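Local structure of Ara h 8 allergen isoform (Arachis hypogaea, 6V8S) at residues A[11-16]-A[145-150]; A[38-43]-A[55-60]; A[65-70]-A[83-88]; A[97-102]-A[116-121]. The protein probably binds small hydrophobic ligands, abscisic acid perhaps among them, as a Bet v 1-family pathogenesis-related protein of plant defence. One frame throughout, in Å; residues are numbered along the deposited sequence.

Interaction 1. Residues A[11-16]-A[145-150]; sequences TSPVPP and AIEGYV. With 2AN (8-anilino-1-naphthalene sulfonate), chain U.
T11 meets E147 through a single water, which gives one proton to T11 O at 2.7 Å and the other to E147 OE2. At S12 the contact becomes direct. With chi1 at 176°, OG stands opposite the backbone N of its own residue, faces the helix and donates to E147 OE2; the modelled 2.5 Å between S12 OG and E147 OE2 is very short, so its exact length is doubtful. P13 lies against the same carboxylate, with its CD 3.8 Å from E147 OE2. The backbone N of V14 turns back to S12 OG (3.1 Å, 162° at the hydrogen), closing an ST turn, so that one hydroxyl both donates and accepts. The side chain of V14 then reaches the next turn of helix 129-152, its CG1 3.7 Å from V150 CG1. V150 also packs on K18 and A22 of helix 16-25, for which P15 is the N-cap. A bound 8-anilino-1-naphthalene sulfonate lies beside G148 and the ring edge of Y149, and does not enter the contact with residues 11-16. The contact thus holds the end of strand 3-12 to the long C-terminal helix. Chemically, E147 OE2 receives the water and, with caution over the very short distance, the S12 hydroxyl, an arrangement consistent with a negatively charged carboxylate, while V14 and V150 add an apolar patch beside it.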
# COMPACT_ATOMS: atom_id res chain seq x y z
N THR A 11 9.78 -0.69 -12.65
CA THR A 11 10.74 -1.79 -12.46
C THR A 11 11.53 -1.51 -11.18
O THR A 11 11.58 -0.37 -10.72
CB THR A 11 11.62 -1.93 -13.69
OG1 THR A 11 12.28 -0.67 -13.80
CG2 THR A 11 10.86 -2.27 -14.97
N SER A 12 12.09 -2.57 -10.62
CA SER A 12 13.00 -2.56 -9.46
C SER A 12 14.19 -3.45 -9.84
O SER A 12 14.01 -4.46 -10.52
CB SER A 12 12.29 -3.05 -8.24
OG SER A 12 13.16 -3.14 -7.12
N PRO A 13 15.41 -3.13 -9.37
CA PRO A 13 16.53 -4.05 -9.49
C PRO A 13 16.45 -5.21 -8.50
O PRO A 13 17.20 -6.17 -8.62
CB PRO A 13 17.75 -3.16 -9.22
CG PRO A 13 17.20 -2.10 -8.33
CD PRO A 13 15.77 -1.86 -8.69
N VAL A 14 15.51 -5.17 -7.57
CA VAL A 14 15.35 -6.27 -6.57
C VAL A 14 14.52 -7.37 -7.20
O VAL A 14 13.40 -7.13 -7.62
CB VAL A 14 14.70 -5.78 -5.25
CG1 VAL A 14 14.58 -6.91 -4.24
CG2 VAL A 14 15.42 -4.61 -4.68
N PRO A 15 14.99 -8.63 -7.16
CA PRO A 15 14.20 -9.76 -7.64
C PRO A 15 12.90 -9.96 -6.86
O PRO A 15 12.78 -9.54 -5.71
CB PRO A 15 15.16 -10.96 -7.50
CG PRO A 15 16.14 -10.54 -6.37
CD PRO A 15 16.27 -9.03 -6.56
N PRO A 16 11.87 -10.57 -7.48
CA PRO A 16 10.52 -10.53 -6.94
C PRO A 16 10.31 -11.18 -5.57
O PRO A 16 9.54 -10.70 -4.80
CB PRO A 16 9.60 -11.17 -7.97
CG PRO A 16 10.50 -11.49 -9.17
CD PRO A 16 11.94 -11.25 -8.78
N ALA A 145 10.74 3.18 0.05
CA ALA A 145 11.54 3.15 1.31
C ALA A 145 11.96 1.70 1.57
O ALA A 145 13.15 1.47 1.82
CB ALA A 145 10.75 3.71 2.48
N ILE A 146 11.05 0.74 1.41
CA ILE A 146 11.39 -0.70 1.67
C ILE A 146 12.42 -1.17 0.65
O ILE A 146 13.36 -1.82 1.05
CB ILE A 146 10.12 -1.55 1.75
CG1 ILE A 146 9.31 -1.17 2.99
CG2 ILE A 146 10.44 -3.01 1.76
CD1 ILE A 146 7.93 -1.69 3.05
N GLU A 147 12.19 -0.87 -0.63
CA GLU A 147 13.10 -1.26 -1.73
C GLU A 147 14.51 -0.74 -1.44
O GLU A 147 15.45 -1.49 -1.65
CB GLU A 147 12.57 -0.69 -3.05
CG GLU A 147 13.53 -0.81 -4.21
CD GLU A 147 13.02 -0.10 -5.47
OE1 GLU A 147 12.86 1.15 -5.43
OE2 GLU A 147 12.88 -0.77 -6.49
N GLY A 148 14.65 0.51 -1.01
CA GLY A 148 15.94 1.10 -0.65
C GLY A 148 16.58 0.35 0.52
O GLY A 148 17.81 0.06 0.47
N TYR A 149 15.77 0.04 1.54
CA TYR A 149 16.22 -0.80 2.68
C TYR A 149 16.79 -2.13 2.16
O TYR A 149 17.89 -2.50 2.54
CB TYR A 149 15.09 -1.04 3.68
CG TYR A 149 15.38 -2.22 4.58
CD1 TYR A 149 16.37 -2.15 5.54
CD2 TYR A 149 14.72 -3.41 4.41
CE1 TYR A 149 16.68 -3.24 6.34
CE2 TYR A 149 15.01 -4.51 5.20
CZ TYR A 149 15.98 -4.42 6.17
OH TYR A 149 16.27 -5.50 6.93
N VAL A 150 16.05 -2.80 1.27
CA VAL A 150 16.47 -4.14 0.76
C VAL A 150 17.80 -3.99 0.02
O VAL A 150 18.69 -4.81 0.24
CB VAL A 150 15.39 -4.75 -0.16
CG1 VAL A 150 15.91 -5.99 -0.88
CG2 VAL A 150 14.11 -5.06 0.59
C1 2AN U . 18.12 1.50 8.04
C2 2AN U . 18.50 0.28 7.55
C3 2AN U . 19.08 -0.70 8.36
C4 2AN U . 19.27 -0.44 9.68
C5 2AN U . 18.94 0.82 10.23
C6 2AN U . 19.19 1.08 11.60
C7 2AN U . 18.90 2.26 12.15
C8 2AN U . 18.34 3.29 11.39
N 2AN U . 17.54 2.43 7.19
S 2AN U . 17.33 4.49 9.25
C9 2AN U . 18.03 3.09 10.07
C10 2AN U . 18.35 1.84 9.42
C11 2AN U . 17.66 2.48 5.79
C12 2AN U . 18.85 2.16 5.15
C13 2AN U . 18.95 2.26 3.77
C14 2AN U . 17.88 2.70 3.03
C15 2AN U . 16.71 3.04 3.66
C16 2AN U . 16.59 2.93 5.04
O1 2AN U . 18.26 4.87 8.23
O2 2AN U . 15.98 4.01 8.72
O3 2AN U . 17.01 5.51 10.19
O HOH W 1 11.38 0.62 -8.18

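Interaction 2. Residues A[38-43]-A[55-60]; sequences IQSIEI and KVTAVE. With 2AN (8-anilino-1-naphthalene sulfonate), chain Q.
T57, K55 and V56 have the most surface buried here, and T57 faces two residues at once, Q39 and S40. Its carbonyl O accepts from Q39 N (2.9 Å), while its N donates to S40 O (3.0 Å). Both hydroxyls are set between their own backbone N and carbonyl carbon (chi1 59° in each), which brings S40 OG and T57 OG1 to 2.6 Å in a hydrogen bond whose direction is open. K55 pairs with E42 through two backbone bonds, K55 N to E42 O at 2.8 Å being the shorter. Its side chain bends away to a cation-pi contact with Y66, and its NZ remains 5.4 Å from E42 OE1. V56 shows its methyls on the other face: CG2 lies alongside the I41 side chain, 4.1 Å from I41 CG2, and CG1 comes within 4.2 Å of I38 CG2. On this face a bound 8-anilino-1-naphthalene sulfonate touches A58 CB with its phenyl carbon C14 at 3.5 Å. The register moves by one residue between the I38-A58 and S40-T57 pairs, which makes this a classic beta bulge in the hairpin that ends the antiparallel sheet of the Bet v 1 fold.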
# COMPACT_ATOMS: atom_id res chain seq x y z
N ILE A 38 4.57 7.02 10.41
CA ILE A 38 3.80 5.79 10.76
C ILE A 38 4.33 5.19 12.06
O ILE A 38 5.49 4.85 12.14
CB ILE A 38 3.81 4.79 9.58
CG1 ILE A 38 3.06 5.39 8.39
CG2 ILE A 38 3.27 3.42 10.01
CD1 ILE A 38 3.16 4.55 7.15
N GLN A 39 3.47 5.10 13.07
CA GLN A 39 3.82 4.65 14.44
C GLN A 39 3.66 3.14 14.54
O GLN A 39 4.49 2.53 15.24
CB GLN A 39 2.92 5.33 15.45
CG GLN A 39 2.93 6.85 15.36
CD GLN A 39 4.33 7.42 15.50
OE1 GLN A 39 4.91 7.36 16.59
NE2 GLN A 39 4.86 7.97 14.41
N SER A 40 2.64 2.55 13.92
CA SER A 40 2.38 1.09 14.04
C SER A 40 1.38 0.61 12.98
O SER A 40 0.62 1.45 12.42
CB SER A 40 1.84 0.75 15.39
OG SER A 40 0.62 1.46 15.62
N ILE A 41 1.47 -0.69 12.70
CA ILE A 41 0.56 -1.47 11.84
C ILE A 41 0.18 -2.72 12.64
O ILE A 41 1.02 -3.55 12.82
CB ILE A 41 1.18 -1.78 10.47
CG1 ILE A 41 1.69 -0.50 9.81
CG2 ILE A 41 0.17 -2.48 9.60
CD1 ILE A 41 2.14 -0.66 8.36
N GLU A 42 -1.04 -2.76 13.16
CA GLU A 42 -1.56 -3.81 14.08
C GLU A 42 -2.66 -4.58 13.36
O GLU A 42 -3.56 -3.95 12.79
CB GLU A 42 -2.14 -3.15 15.33
CG GLU A 42 -2.48 -4.06 16.51
CD GLU A 42 -3.29 -3.35 17.59
OE1 GLU A 42 -4.12 -2.43 17.26
OE2 GLU A 42 -3.11 -3.70 18.80
N ILE A 43 -2.57 -5.91 13.37
CA ILE A 43 -3.65 -6.79 12.83
C ILE A 43 -4.82 -6.70 13.82
O ILE A 43 -4.59 -6.96 14.98
CB ILE A 43 -3.15 -8.21 12.55
CG1 ILE A 43 -2.22 -8.19 11.32
CG2 ILE A 43 -4.33 -9.18 12.42
CD1 ILE A 43 -1.89 -9.54 10.66
N LYS A 55 -4.79 -1.97 11.26
CA LYS A 55 -4.93 -0.56 11.68
C LYS A 55 -3.56 0.10 11.53
O LYS A 55 -2.62 -0.35 12.19
CB LYS A 55 -5.48 -0.51 13.09
CG LYS A 55 -5.70 0.87 13.62
CD LYS A 55 -6.07 0.96 15.05
CE LYS A 55 -7.56 0.84 15.26
NZ LYS A 55 -7.93 1.30 16.62
N VAL A 56 -3.48 1.12 10.68
CA VAL A 56 -2.23 1.87 10.44
C VAL A 56 -2.38 3.21 11.16
O VAL A 56 -3.23 4.01 10.76
CB VAL A 56 -1.96 2.05 8.95
CG1 VAL A 56 -0.64 2.78 8.71
CG2 VAL A 56 -1.96 0.71 8.21
N THR A 57 -1.55 3.45 12.20
CA THR A 57 -1.58 4.70 12.96
C THR A 57 -0.44 5.60 12.52
O THR A 57 0.67 5.09 12.41
CB THR A 57 -1.50 4.36 14.45
OG1 THR A 57 -0.30 3.64 14.61
CG2 THR A 57 -2.70 3.51 14.78
N ALA A 58 -0.69 6.88 12.33
CA ALA A 58 0.35 7.85 11.94
C ALA A 58 0.14 9.19 12.64
O ALA A 58 -0.99 9.45 13.07
CB ALA A 58 0.36 8.04 10.47
N VAL A 59 1.18 9.99 12.68
CA VAL A 59 1.16 11.32 13.35
C VAL A 59 1.51 12.38 12.31
O VAL A 59 2.43 12.15 11.52
CB VAL A 59 2.15 11.38 14.53
CG1 VAL A 59 2.33 12.81 15.00
CG2 VAL A 59 1.71 10.51 15.69
N GLU A 60 0.73 13.46 12.28
CA GLU A 60 0.99 14.60 11.38
C GLU A 60 0.57 15.89 12.07
O GLU A 60 -0.52 15.95 12.57
CB GLU A 60 0.27 14.45 10.05
CG GLU A 60 -0.82 13.42 10.07
CD GLU A 60 -1.25 13.01 8.69
OE1 GLU A 60 -0.89 13.72 7.74
OE2 GLU A 60 -1.92 11.99 8.59
C1 2AN Q . -1.88 6.14 4.77
C2 2AN Q . -0.98 5.44 5.50
C3 2AN Q . -0.21 4.41 4.95
C4 2AN Q . -0.28 4.16 3.62
C5 2AN Q . -1.20 4.86 2.80
C6 2AN Q . -1.27 4.54 1.43
C7 2AN Q . -2.14 5.16 0.62
C8 2AN Q . -3.01 6.13 1.14
N 2AN Q . -2.61 7.17 5.39
S 2AN Q . -4.14 7.73 2.92
C9 2AN Q . -2.94 6.53 2.44
C10 2AN Q . -2.04 5.87 3.36
C11 2AN Q . -2.72 7.48 6.77
C12 2AN Q . -3.00 8.80 7.12
C13 2AN Q . -3.14 9.15 8.46
C14 2AN Q . -3.02 8.20 9.44
C15 2AN Q . -2.75 6.90 9.10
C16 2AN Q . -2.60 6.53 7.77
O1 2AN Q . -3.37 8.96 3.55
O2 2AN Q . -4.78 8.23 1.73
O3 2AN Q . -4.98 7.10 3.89

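Interaction 3. Residues A[65-70]-A[83-88]; sequences SYVLHK and YTISGG. With 2AN (8-anilino-1-naphthalene sulfonate), chain Q.
In the beta hairpin of strands 63-75 and 80-86, L68 pairs with S86 and K70 with T84, each pair joined by two backbone hydrogen bonds; the shortest is K70 N to T84 O at 2.8 Å. H69, whose partner across the strands is I85, swings its CG opposite its own backbone N (chi1 163°), which carries the ring diagonally to Y83. The two rings are almost parallel, 3° between planes, but slid apart with centroids 4.6 Å from each other. Y83 CD2 therefore lies over the imidazole face, 3.4 Å from H69 CE1, and overlap is slight. H69 NE2 is hydrogen-bonded to Y81 OH, which would restrain the ring's rotation. Both strands belong to the curved antiparallel sheet of the Bet v 1 fold, and V67 and I85 face its ligand cavity, their CG2 methyls 3.7 Å apart. V67 CG2 also touches the phenyl carbon C16 of a bound 8-anilino-1-naphthalene sulfonate at 3.6 Å, and I85 CD1 lies against the naphthalene of the same molecule; K138 and Q92 hydrogen-bond to it. Past S86 the chain leaves strand geometry through G87 and G88, both with positive phi. G88 lies over one face of the Y66 ring with its C, its CA coming closest, 3.4 Å from Y66 CE2, while L68 CD2 rests 3.3 Å from G88 N.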
# COMPACT_ATOMS: atom_id res chain seq x y z
N SER A 65 -3.81 9.93 13.97
CA SER A 65 -5.00 9.31 13.35
C SER A 65 -4.64 7.94 12.80
O SER A 65 -3.46 7.55 12.88
CB SER A 65 -5.61 10.20 12.29
OG SER A 65 -4.69 10.49 11.30
N TYR A 66 -5.62 7.21 12.27
CA TYR A 66 -5.40 5.87 11.69
C TYR A 66 -6.28 5.66 10.46
O TYR A 66 -7.30 6.37 10.31
CB TYR A 66 -5.64 4.79 12.76
CG TYR A 66 -7.06 4.67 13.20
CD1 TYR A 66 -7.59 5.41 14.24
CD2 TYR A 66 -7.89 3.74 12.58
CE1 TYR A 66 -8.92 5.27 14.62
CE2 TYR A 66 -9.21 3.58 12.95
CZ TYR A 66 -9.72 4.34 13.99
OH TYR A 66 -11.05 4.24 14.30
N VAL A 67 -5.92 4.67 9.65
CA VAL A 67 -6.76 4.14 8.54
C VAL A 67 -6.75 2.62 8.65
O VAL A 67 -5.90 2.08 9.43
CB VAL A 67 -6.30 4.61 7.15
CG1 VAL A 67 -6.18 6.11 7.10
CG2 VAL A 67 -4.99 4.01 6.74
N LEU A 68 -7.66 1.96 7.93
CA LEU A 68 -7.74 0.48 7.92
C LEU A 68 -7.22 -0.03 6.58
O LEU A 68 -7.56 0.55 5.54
CB LEU A 68 -9.19 0.04 8.14
CG LEU A 68 -9.76 0.25 9.55
CD1 LEU A 68 -8.75 -0.17 10.61
CD2 LEU A 68 -10.16 1.70 9.75
N HIS A 69 -6.42 -1.09 6.63
CA HIS A 69 -5.90 -1.77 5.42
C HIS A 69 -6.45 -3.20 5.42
O HIS A 69 -6.21 -3.93 6.39
CB HIS A 69 -4.37 -1.62 5.42
CG HIS A 69 -3.59 -2.53 4.55
ND1 HIS A 69 -2.51 -2.08 3.83
CD2 HIS A 69 -3.66 -3.86 4.32
CE1 HIS A 69 -1.96 -3.09 3.18
NE2 HIS A 69 -2.66 -4.19 3.46
N LYS A 70 -7.19 -3.57 4.37
CA LYS A 70 -7.85 -4.90 4.31
C LYS A 70 -7.27 -5.70 3.14
O LYS A 70 -7.28 -5.18 2.02
CB LYS A 70 -9.37 -4.76 4.18
CG LYS A 70 -10.12 -6.09 4.14
CD LYS A 70 -11.56 -6.01 4.60
CE LYS A 70 -12.04 -7.30 5.24
NZ LYS A 70 -13.49 -7.52 5.01
N TYR A 83 -5.21 -5.16 -1.84
CA TYR A 83 -5.60 -4.61 -0.54
C TYR A 83 -6.36 -3.31 -0.74
O TYR A 83 -6.19 -2.65 -1.77
CB TYR A 83 -4.36 -4.42 0.36
CG TYR A 83 -3.36 -3.43 -0.18
CD1 TYR A 83 -2.41 -3.81 -1.08
CD2 TYR A 83 -3.40 -2.10 0.21
CE1 TYR A 83 -1.50 -2.90 -1.61
CE2 TYR A 83 -2.52 -1.17 -0.31
CZ TYR A 83 -1.58 -1.57 -1.23
OH TYR A 83 -0.69 -0.65 -1.71
N THR A 84 -7.18 -2.95 0.24
CA THR A 84 -8.08 -1.79 0.21
C THR A 84 -7.74 -0.91 1.42
O THR A 84 -7.62 -1.46 2.53
CB THR A 84 -9.54 -2.28 0.17
OG1 THR A 84 -9.74 -2.92 -1.10
CG2 THR A 84 -10.53 -1.16 0.30
N ILE A 85 -7.56 0.39 1.19
CA ILE A 85 -7.44 1.37 2.30
C ILE A 85 -8.78 2.09 2.46
O ILE A 85 -9.34 2.61 1.43
CB ILE A 85 -6.28 2.35 2.07
CG1 ILE A 85 -4.96 1.62 1.87
CG2 ILE A 85 -6.15 3.30 3.27
CD1 ILE A 85 -3.80 2.53 1.44
N SER A 86 -9.31 2.09 3.68
CA SER A 86 -10.57 2.80 4.00
C SER A 86 -10.61 3.30 5.43
O SER A 86 -9.64 3.04 6.17
CB SER A 86 -11.79 1.90 3.78
OG SER A 86 -11.73 0.78 4.68
N GLY A 87 -11.59 4.13 5.72
CA GLY A 87 -12.17 4.37 7.05
C GLY A 87 -11.17 4.96 8.03
O GLY A 87 -10.15 5.57 7.62
N GLY A 88 -11.42 4.74 9.30
CA GLY A 88 -10.67 5.37 10.39
C GLY A 88 -10.88 6.87 10.42
O GLY A 88 -11.91 7.36 9.91
C1 2AN Q . -1.88 6.14 4.77
C2 2AN Q . -0.98 5.44 5.50
C3 2AN Q . -0.21 4.41 4.95
C4 2AN Q . -0.28 4.16 3.62
C5 2AN Q . -1.20 4.86 2.80
C6 2AN Q . -1.27 4.54 1.43
C7 2AN Q . -2.14 5.16 0.62
C8 2AN Q . -3.01 6.13 1.14
N 2AN Q . -2.61 7.17 5.39
S 2AN Q . -4.14 7.73 2.92
C9 2AN Q . -2.94 6.53 2.44
C10 2AN Q . -2.04 5.87 3.36
C11 2AN Q . -2.72 7.48 6.77
C12 2AN Q . -3.00 8.80 7.12
C13 2AN Q . -3.14 9.15 8.46
C14 2AN Q . -3.02 8.20 9.44
C15 2AN Q . -2.75 6.90 9.10
C16 2AN Q . -2.60 6.53 7.77
O1 2AN Q . -3.37 8.96 3.55
O2 2AN Q . -4.78 8.23 1.73
O3 2AN Q . -4.98 7.10 3.89

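Interaction 4. Residues A[97-102]-A[116-121]; sequences KVSFKT and SVTFHT. With 2AN (8-anilino-1-naphthalene sulfonate), chain T.
K97 turns its CG between its own backbone N and carbonyl carbon (chi1 62°) and then runs fully extended, which lays its methylenes along H120. As a result K97 CE sits 3.6 Å from the H120 ring centroid, only 3° off the normal, a CH-pi contact over the middle of the face. On the other side of the sheet V98 places CG1 opposite its backbone N (chi1 -169°), and this methyl covers the F119 ring centre at 4.0 Å. The same V98 CG1 presses on V117 CG1 at 3.5 Å, tighter than usual for two carbons. V117 CG1 in turn lies over one face of F100, 4.3 Å from the ring centroid and well off its axis. Six backbone hydrogen bonds join the strands; K97 N to H120 O, 3.4 Å, is weak. A water bridges the polar side, donating to S99 O at 3.0 Å and more weakly to S116 O. On the apolar side a bound 8-anilino-1-naphthalene sulfonate meets V117 CG2 with its C11 at 3.8 Å and also touches F100 and F119, while V135 of helix 129-152 packs on both phenylalanines. This hairpin of strands 95-107 and 110-121 thus gives the Bet v 1 cavity part of its aromatic and aliphatic wall. On its other face K97 NZ lies 4.5 Å from H120 NE2 without contact; a charged lysine so near would tend to disfavour protonation of the imidazole, although the lysine's CE lies directly over that ring.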
# COMPACT_ATOMS: atom_id res chain seq x y z
N LYS A 97 -13.07 4.68 -0.32
CA LYS A 97 -11.98 3.68 -0.21
C LYS A 97 -11.07 3.80 -1.46
O LYS A 97 -11.48 4.39 -2.50
CB LYS A 97 -12.55 2.26 -0.09
CG LYS A 97 -13.38 1.78 -1.30
CD LYS A 97 -13.78 0.35 -1.22
CE LYS A 97 -14.62 -0.06 -2.40
NZ LYS A 97 -15.10 -1.45 -2.30
N VAL A 98 -9.88 3.24 -1.35
CA VAL A 98 -8.98 3.03 -2.53
C VAL A 98 -8.55 1.58 -2.52
O VAL A 98 -8.05 1.11 -1.46
CB VAL A 98 -7.77 3.99 -2.52
CG1 VAL A 98 -7.03 3.96 -3.85
CG2 VAL A 98 -8.14 5.34 -2.09
N SER A 99 -8.76 0.90 -3.62
CA SER A 99 -8.40 -0.52 -3.76
C SER A 99 -7.18 -0.65 -4.69
O SER A 99 -7.14 -0.02 -5.79
CB SER A 99 -9.60 -1.33 -4.23
OG SER A 99 -9.84 -1.00 -5.59
N PHE A 100 -6.21 -1.43 -4.26
CA PHE A 100 -4.91 -1.68 -4.95
C PHE A 100 -4.85 -3.15 -5.35
O PHE A 100 -5.19 -4.05 -4.54
CB PHE A 100 -3.74 -1.35 -4.02
CG PHE A 100 -3.64 0.08 -3.60
CD1 PHE A 100 -4.34 0.55 -2.50
CD2 PHE A 100 -2.82 0.97 -4.27
CE1 PHE A 100 -4.27 1.88 -2.11
CE2 PHE A 100 -2.69 2.28 -3.84
CZ PHE A 100 -3.45 2.73 -2.79
N LYS A 101 -4.43 -3.39 -6.58
CA LYS A 101 -4.05 -4.73 -7.07
C LYS A 101 -2.59 -4.65 -7.51
O LYS A 101 -2.32 -3.82 -8.40
CB LYS A 101 -4.97 -5.17 -8.21
CG LYS A 101 -6.44 -5.22 -7.85
CD LYS A 101 -7.25 -5.87 -9.00
CE LYS A 101 -7.00 -7.35 -9.01
NZ LYS A 101 -7.05 -7.94 -10.37
N THR A 102 -1.70 -5.39 -6.86
CA THR A 102 -0.25 -5.32 -7.14
C THR A 102 0.21 -6.71 -7.57
O THR A 102 -0.26 -7.72 -6.99
CB THR A 102 0.55 -4.73 -5.97
OG1 THR A 102 0.71 -5.69 -4.92
CG2 THR A 102 -0.07 -3.49 -5.37
N SER A 116 -2.82 -1.84 -10.43
CA SER A 116 -4.16 -1.30 -10.74
C SER A 116 -4.75 -0.65 -9.47
O SER A 116 -4.81 -1.34 -8.43
CB SER A 116 -5.03 -2.37 -11.34
OG SER A 116 -6.25 -1.79 -11.64
N VAL A 117 -5.06 0.64 -9.53
CA VAL A 117 -5.57 1.44 -8.38
C VAL A 117 -6.96 1.97 -8.72
O VAL A 117 -7.10 2.65 -9.76
CB VAL A 117 -4.65 2.61 -8.01
CG1 VAL A 117 -5.12 3.24 -6.69
CG2 VAL A 117 -3.21 2.18 -7.98
N THR A 118 -7.94 1.67 -7.89
CA THR A 118 -9.33 2.17 -8.05
C THR A 118 -9.68 3.05 -6.87
O THR A 118 -9.75 2.51 -5.75
CB THR A 118 -10.34 1.03 -8.26
OG1 THR A 118 -9.88 0.25 -9.34
CG2 THR A 118 -11.72 1.54 -8.62
N PHE A 119 -9.86 4.35 -7.13
CA PHE A 119 -10.38 5.35 -6.17
C PHE A 119 -11.90 5.32 -6.22
O PHE A 119 -12.52 5.40 -7.34
CB PHE A 119 -9.86 6.76 -6.50
CG PHE A 119 -8.37 6.93 -6.37
CD1 PHE A 119 -7.51 6.46 -7.36
CD2 PHE A 119 -7.82 7.64 -5.32
CE1 PHE A 119 -6.15 6.71 -7.29
CE2 PHE A 119 -6.45 7.84 -5.23
CZ PHE A 119 -5.62 7.36 -6.21
N HIS A 120 -12.54 5.16 -5.07
CA HIS A 120 -14.02 5.28 -4.90
C HIS A 120 -14.28 6.58 -4.16
O HIS A 120 -13.93 6.66 -2.93
CB HIS A 120 -14.59 4.07 -4.13
CG HIS A 120 -14.39 2.78 -4.83
ND1 HIS A 120 -15.44 2.10 -5.42
CD2 HIS A 120 -13.26 2.07 -5.08
CE1 HIS A 120 -14.95 1.01 -6.01
NE2 HIS A 120 -13.63 0.98 -5.83
N THR A 121 -14.80 7.58 -4.88
CA THR A 121 -15.13 8.89 -4.27
C THR A 121 -16.55 8.81 -3.73
O THR A 121 -17.34 7.99 -4.23
CB THR A 121 -14.93 10.03 -5.26
OG1 THR A 121 -15.75 9.75 -6.39
CG2 THR A 121 -13.50 10.24 -5.67
C1 2AN T . 1.52 2.46 -7.11
C2 2AN T . 0.60 1.92 -6.27
C3 2AN T . 0.98 1.08 -5.22
C4 2AN T . 2.28 0.73 -5.07
C5 2AN T . 3.27 1.24 -5.93
C6 2AN T . 4.62 0.86 -5.76
C7 2AN T . 5.58 1.32 -6.58
C8 2AN T . 5.26 2.20 -7.62
N 2AN T . 1.09 3.33 -8.10
S 2AN T . 3.69 3.73 -9.14
C9 2AN T . 3.97 2.61 -7.81
C10 2AN T . 2.91 2.13 -6.98
C11 2AN T . 0.00 4.23 -7.98
C12 2AN T . -0.59 4.73 -9.13
C13 2AN T . -1.65 5.64 -9.04
C14 2AN T . -2.09 6.06 -7.82
C15 2AN T . -1.49 5.60 -6.66
C16 2AN T . -0.45 4.68 -6.74
O1 2AN T . 2.73 2.93 -10.06
O2 2AN T . 4.93 3.90 -9.83
O3 2AN T . 3.06 4.89 -8.61
O HOH W 2 -7.82 -1.82 -8.13

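Overall arrangement
From the N terminus, the end of strand 3-12 waits until helix 129-152 to complete interaction 1, the long-range closure that encloses the other three. Within it, interactions 2, 3 and 4 follow in series, each closing a hairpin with 11 to 13 residues between its segments; none cross. Interactions 2 and 3 join directly where strand 53-60 meets 63-75 (V56 N to V67 O, 2.9 Å) and share one bound ligand. Interactions 3 and 4 join where 80-86 meets 95-107 (Y83 O to F100 N, 2.8 Å). Interaction 1 touches none of them, its centre lying about 22 to 24 Å from theirs, and ties the sheet to the C-terminal helix.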